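PDB 3SWX: probable enoyl-CoA hydratase/isomerase from Mycobacterium abscessus, which probably acts on acyl-CoA thioesters as an enoyl-CoA hydratase or isomerase of the crotonase family, its exact substrate and reaction being undetermined. Local coordinates for residues G46-D51 against R55-Y60; D16-V21 against T203-A208. All coordinates share one frame; numbering follows the deposited sequence.

Contact 1: G46-D51 against R55-Y60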
loop_
_atom_site.group_PDB
_atom_site.type_symbol
_atom_site.label_atom_id
_atom_site.label_comp_id
_atom_site.label_asym_id
_atom_site.label_seq_id
_atom_site.Cartn_x
_atom_site.Cartn_y
_atom_site.Cartn_z
ATOM N N GLY B 46 17.431 -1.353 22.467
ATOM C CA GLY B 46 16.911 -2.237 23.535
ATOM C C GLY B 46 16.741 -1.481 24.847
ATOM O O GLY B 46 15.735 -1.630 25.543
ATOM N N GLU B 47 17.731 -0.655 25.173
ATOM C CA GLU B 47 17.630 0.277 26.298
ATOM C C GLU B 47 16.405 1.187 26.131
ATOM O O GLU B 47 15.634 1.401 27.080
ATOM C CB GLU B 47 18.900 1.122 26.384
ATOM C CG GLU B 47 19.216 1.682 27.743
ATOM C CD GLU B 47 20.381 0.953 28.399
ATOM O OE1 GLU B 47 21.508 1.017 27.840
ATOM O OE2 GLU B 47 20.162 0.313 29.460
ATOM N N TYR B 48 16.209 1.706 24.918
ATOM C CA TYR B 48 15.080 2.599 24.656
ATOM C C TYR B 48 13.762 1.893 25.005
ATOM O O TYR B 48 12.912 2.432 25.727
ATOM C CB TYR B 48 15.115 3.090 23.190
ATOM C CG TYR B 48 13.847 3.759 22.712
ATOM C CD1 TYR B 48 13.286 4.823 23.416
ATOM C CD2 TYR B 48 13.208 3.332 21.537
ATOM C CE1 TYR B 48 12.113 5.432 22.986
ATOM C CE2 TYR B 48 12.033 3.929 21.099
ATOM C CZ TYR B 48 11.492 4.992 21.826
ATOM O OH TYR B 48 10.338 5.607 21.398
ATOM N N GLU B 49 13.634 0.674 24.499
ATOM C CA GLU B 49 12.443 -0.158 24.660
ATOM C C GLU B 49 12.003 -0.286 26.111
ATOM O O GLU B 49 10.830 -0.177 26.415
ATOM C CB GLU B 49 12.709 -1.566 24.070
ATOM C CG GLU B 49 11.574 -2.575 24.240
ATOM C CD GLU B 49 10.393 -2.292 23.330
ATOM O OE1 GLU B 49 10.525 -1.443 22.434
ATOM O OE2 GLU B 49 9.337 -2.934 23.509
ATOM N N THR B 50 12.944 -0.501 27.018
ATOM C CA THR B 50 12.595 -0.718 28.422
ATOM C C THR B 50 12.602 0.544 29.318
ATOM O O THR B 50 12.176 0.487 30.477
ATOM C CB THR B 50 13.522 -1.777 29.011
ATOM O OG1 THR B 50 14.875 -1.362 28.833
ATOM C CG2 THR B 50 13.314 -3.110 28.284
ATOM N N ASP B 51 13.071 1.674 28.799
ATOM C CA ASP B 51 13.063 2.906 29.571
ATOM C C ASP B 51 11.713 3.628 29.508
ATOM O O ASP B 51 11.392 4.295 28.511
ATOM C CB ASP B 51 14.149 3.840 29.061
ATOM C CG ASP B 51 14.365 5.018 29.980
ATOM O OD1 ASP B 51 15.497 5.530 30.027
ATOM O OD2 ASP B 51 13.411 5.407 30.680
ATOM N N ARG B 55 9.543 8.389 25.329
ATOM C CA ARG B 55 8.298 8.283 24.588
ATOM C C ARG B 55 8.475 8.242 23.067
ATOM O O ARG B 55 7.519 7.943 22.358
ATOM C CB ARG B 55 7.400 9.473 24.953
ATOM C CG ARG B 55 7.038 9.539 26.437
ATOM C CD ARG B 55 6.112 10.700 26.755
ATOM N NE ARG B 55 5.647 10.605 28.141
ATOM C CZ ARG B 55 4.660 11.335 28.670
ATOM N NH1 ARG B 55 4.008 12.231 27.946
ATOM N NH2 ARG B 55 4.298 11.148 29.928
ATOM N N ALA B 56 9.673 8.584 22.590
ATOM C CA ALA B 56 10.008 8.632 21.164
ATOM C C ALA B 56 11.524 8.594 21.006
ATOM O O ALA B 56 12.254 8.943 21.926
ATOM C CB ALA B 56 9.455 9.875 20.525
ATOM N N ALA B 57 11.996 8.141 19.855
ATOM C CA ALA B 57 13.417 8.131 19.567
ATOM C C ALA B 57 13.669 8.615 18.127
ATOM O O ALA B 57 12.923 8.271 17.205
ATOM C CB ALA B 57 14.032 6.731 19.789
ATOM N N VAL B 58 14.757 9.369 17.966
ATOM C CA VAL B 58 15.184 9.945 16.693
ATOM C C VAL B 58 16.553 9.374 16.363
ATOM O O VAL B 58 17.440 9.406 17.199
ATOM C CB VAL B 58 15.264 11.468 16.789
ATOM C CG1 VAL B 58 15.930 12.062 15.567
ATOM C CG2 VAL B 58 13.873 12.046 16.938
ATOM N N LEU B 59 16.703 8.828 15.153
ATOM C CA LEU B 59 17.952 8.252 14.687
ATOM C C LEU B 59 18.389 8.999 13.425
ATOM O O LEU B 59 17.596 9.178 12.493
ATOM C CB LEU B 59 17.775 6.760 14.381
ATOM C CG LEU B 59 18.975 6.014 13.773
ATOM C CD1 LEU B 59 20.188 6.045 14.699
ATOM C CD2 LEU B 59 18.559 4.568 13.481
ATOM N N TYR B 60 19.636 9.473 13.440
ATOM C CA TYR B 60 20.228 10.239 12.338
ATOM C C TYR B 60 21.690 9.808 12.265
ATOM O O TYR B 60 22.133 8.960 13.054
ATOM C CB TYR B 60 20.103 11.754 12.585
ATOM C CG TYR B 60 21.028 12.231 13.669
ATOM C CD1 TYR B 60 20.740 11.981 15.012
ATOM C CD2 TYR B 60 22.216 12.906 13.355
ATOM C CE1 TYR B 60 21.598 12.379 15.997
ATOM C CE2 TYR B 60 23.069 13.314 14.333
ATOM C CZ TYR B 60 22.758 13.051 15.658
ATOM O OH TYR B 60 23.615 13.449 16.652
#
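Tyr48, near the C-terminal end of helix 35-50, packs on Ala56 and Ala57 at the start of strand 56-61, a buried helix-on-sheet contact inside the beta-alpha-beta unit made by strand 19-24, helix 35-50 and strand 56-61. The evidence for a CH-pi contact is direct: Ala57 CB stands 3.7 Å from the centroid of the Tyr48 ring and 12° off its normal, so the methyl sits over the middle of one face. The ring reaches this place because its CG is anti to the backbone N (chi1 167°), which carries the side chain from the helix to the strand. Its phenolic end lies against the strand backbone, with Tyr48 OH 3.1 Å from Ala56 CA. Although Tyr48 OH also comes within 3.4 Å of Ala57 N, the angle is too poor for a hydrogen bond; the hydroxyl is instead bonded to Pro104 O. No hydrogen bond joins the two segments, which bury 151 Å² between them. Tyr48 also touches Leu20 of strand 19-24, while the backbone of Ala57 pairs with Pro104 and Leu106 beside strand 56-61. Ala56, whose CB points away from helix 35-50, packs on Ala201 of helix 193-205.

Contact 2: D16-V21 against T203-A208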
loop_
_atom_site.group_PDB
_atom_site.type_symbol
_atom_site.label_atom_id
_atom_site.label_comp_id
_atom_site.label_asym_id
_atom_site.label_seq_id
_atom_site.Cartn_x
_atom_site.Cartn_y
_atom_site.Cartn_z
ATOM N N ASP B 16 16.445 14.753 25.062
ATOM C CA ASP B 16 15.729 16.004 25.051
ATOM C C ASP B 16 14.366 15.690 25.650
ATOM O O ASP B 16 13.390 15.377 24.934
ATOM C CB ASP B 16 15.633 16.509 23.605
ATOM C CG ASP B 16 14.940 17.852 23.478
ATOM O OD1 ASP B 16 14.678 18.503 24.508
ATOM O OD2 ASP B 16 14.674 18.250 22.316
ATOM N N GLY B 17 14.325 15.729 26.985
ATOM C CA GLY B 17 13.128 15.378 27.755
ATOM C C GLY B 17 12.735 13.922 27.549
ATOM O O GLY B 17 13.492 13.015 27.830
ATOM N N TYR B 18 11.542 13.712 27.010
ATOM C CA TYR B 18 11.038 12.370 26.716
ATOM C C TYR B 18 11.588 11.774 25.409
ATOM O O TYR B 18 11.255 10.649 25.047
ATOM C CB TYR B 18 9.517 12.409 26.598
ATOM C CG TYR B 18 8.764 12.829 27.838
ATOM C CD1 TYR B 18 8.839 12.093 28.994
ATOM C CD2 TYR B 18 7.938 13.946 27.821
ATOM C CE1 TYR B 18 8.120 12.454 30.134
ATOM C CE2 TYR B 18 7.206 14.326 28.956
ATOM C CZ TYR B 18 7.303 13.575 30.107
ATOM O OH TYR B 18 6.589 13.945 31.226
ATOM N N VAL B 19 12.422 12.516 24.688
ATOM C CA VAL B 19 12.878 12.064 23.383
ATOM C C VAL B 19 14.342 11.646 23.432
ATOM O O VAL B 19 15.182 12.417 23.886
ATOM C CB VAL B 19 12.694 13.165 22.319
ATOM C CG1 VAL B 19 13.308 12.734 20.977
ATOM C CG2 VAL B 19 11.228 13.501 22.154
ATOM N N LEU B 20 14.636 10.436 22.956
ATOM C CA LEU B 20 16.012 9.966 22.789
ATOM C C LEU B 20 16.528 10.318 21.399
ATOM O O LEU B 20 15.821 10.122 20.398
ATOM C CB LEU B 20 16.085 8.451 22.949
ATOM C CG LEU B 20 17.480 7.840 23.127
ATOM C CD1 LEU B 20 18.050 8.261 24.458
ATOM C CD2 LEU B 20 17.371 6.309 23.084
ATOM N N VAL B 21 17.737 10.853 21.339
ATOM C CA VAL B 21 18.357 11.241 20.069
ATOM C C VAL B 21 19.660 10.452 19.904
ATOM O O VAL B 21 20.611 10.635 20.655
ATOM C CB VAL B 21 18.613 12.779 20.005
ATOM C CG1 VAL B 21 19.175 13.200 18.655
ATOM C CG2 VAL B 21 17.328 13.566 20.272
ATOM N N THR B 203 6.073 16.208 19.615
ATOM C CA THR B 203 4.609 16.202 19.484
ATOM C C THR B 203 4.062 14.868 19.919
ATOM O O THR B 203 3.074 14.809 20.659
ATOM C CB THR B 203 4.156 16.514 18.060
ATOM O OG1 THR B 203 4.640 17.816 17.716
ATOM C CG2 THR B 203 2.633 16.509 17.964
ATOM N N ILE B 204 4.739 13.804 19.487
ATOM C CA ILE B 204 4.386 12.441 19.890
ATOM C C ILE B 204 4.439 12.310 21.400
ATOM O O ILE B 204 3.525 11.733 22.018
ATOM C CB ILE B 204 5.302 11.385 19.216
ATOM C CG1 ILE B 204 5.007 11.317 17.716
ATOM C CG2 ILE B 204 5.053 10.000 19.808
ATOM C CD1 ILE B 204 5.893 10.356 16.940
ATOM N N ALA B 205 5.492 12.881 21.991
ATOM C CA ALA B 205 5.701 12.827 23.437
ATOM C C ALA B 205 4.692 13.633 24.274
ATOM O O ALA B 205 4.586 13.412 25.482
ATOM C CB ALA B 205 7.158 13.239 23.780
ATOM N N ARG B 206 3.970 14.570 23.661
ATOM C CA ARG B 206 2.880 15.276 24.344
ATOM C C ARG B 206 1.574 14.456 24.326
ATOM O O ARG B 206 0.620 14.797 25.025
ATOM C CB ARG B 206 2.610 16.658 23.710
ATOM C CG ARG B 206 3.758 17.650 23.796
ATOM C CD ARG B 206 3.327 19.075 23.443
ATOM N NE ARG B 206 2.908 19.196 22.048
ATOM C CZ ARG B 206 3.731 19.381 21.009
ATOM N NH1 ARG B 206 3.212 19.485 19.791
ATOM N NH2 ARG B 206 5.056 19.463 21.169
ATOM N N GLN B 207 1.527 13.376 23.534
ATOM C CA GLN B 207 0.329 12.542 23.474
ATOM C C GLN B 207 0.395 11.429 24.523
ATOM O O GLN B 207 1.434 11.211 25.161
ATOM C CB GLN B 207 0.155 11.960 22.073
ATOM C CG GLN B 207 0.451 12.980 20.965
ATOM C CD GLN B 207 -0.333 14.271 21.125
ATOM O OE1 GLN B 207 -1.538 14.249 21.387
ATOM N NE2 GLN B 207 0.342 15.397 20.952
ATOM N N ALA B 208 -0.720 10.735 24.707
ATOM C CA ALA B 208 -0.808 9.718 25.758
ATOM C C ALA B 208 -0.009 8.491 25.354
ATOM O O ALA B 208 -0.394 7.832 24.394
ATOM C CB ALA B 208 -2.260 9.342 25.997
#
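The ring of Tyr18 meets Ala205 obliquely: Tyr18 CD2 lies 4.1 Å from Ala205 O, an oxygen that accepts a hydrogen bond from Arg55 NH1, and the same arginine makes a cation-pi contact with the ring. A second flat group, the Arg206 guanidinium, has Thr203 CA 3.4 Å above one face, offset toward its rim. In this crotonase-like fold the contact joins a beta hairpin, formed by strands 11-16 and 19-24, to the C-terminal end of helix 193-205. The hairpin reverses through a type II' turn from Asp16 to Val19, with Gly17 at positive phi (63°) and the Val19 N to Asp16 O bond closing it at 3.0 Å. Across the contact the packing is apolar and small, burying 105 Å² without a hydrogen bond. Tyr18 CB rests 3.8 Å from Ala205 CB, and the Val19 branch CG2 approaches that methyl more loosely, at 4.4 Å. The Tyr18 chi1 of -62° sets CG beside the backbone N and opposite the carbonyl carbon, and the ring extends from there. Two residues after Ala205, Gln207 OE1 bonds to Asn141 ND2 of the second subunit. The other end of that amide turns back: Gln207 NE2 donates to Thr203 O at 2.8 Å with an N-H...O angle of 161°, and Arg206 N reaches the same oxygen from the opposite face of its carbonyl plane.

In the fold
Contacts 1 and 2 have centres about 10 Å apart, and contact 1 is nested within the long chain loop that contact 2 closes. Their strands are parallel neighbours in one sheet: Val58 N lies 2.8 Å from Leu20 O, a probable hydrogen bond, and Tyr60 CE1 packs 3.7 Å from Val21 CG1. Arg55 adds a side-chain connection, its NH1 lying 2.8 Å from Ala205 O. Helices 35-50 and 193-205 both pack on these two strands: Tyr48 touches Ala57 and Leu20, and Ala201 touches Ala56 and Val19. Neither contact includes an identified catalytic or ligand-binding residue; both are structural packing, contact 2 lying beside a subunit interface.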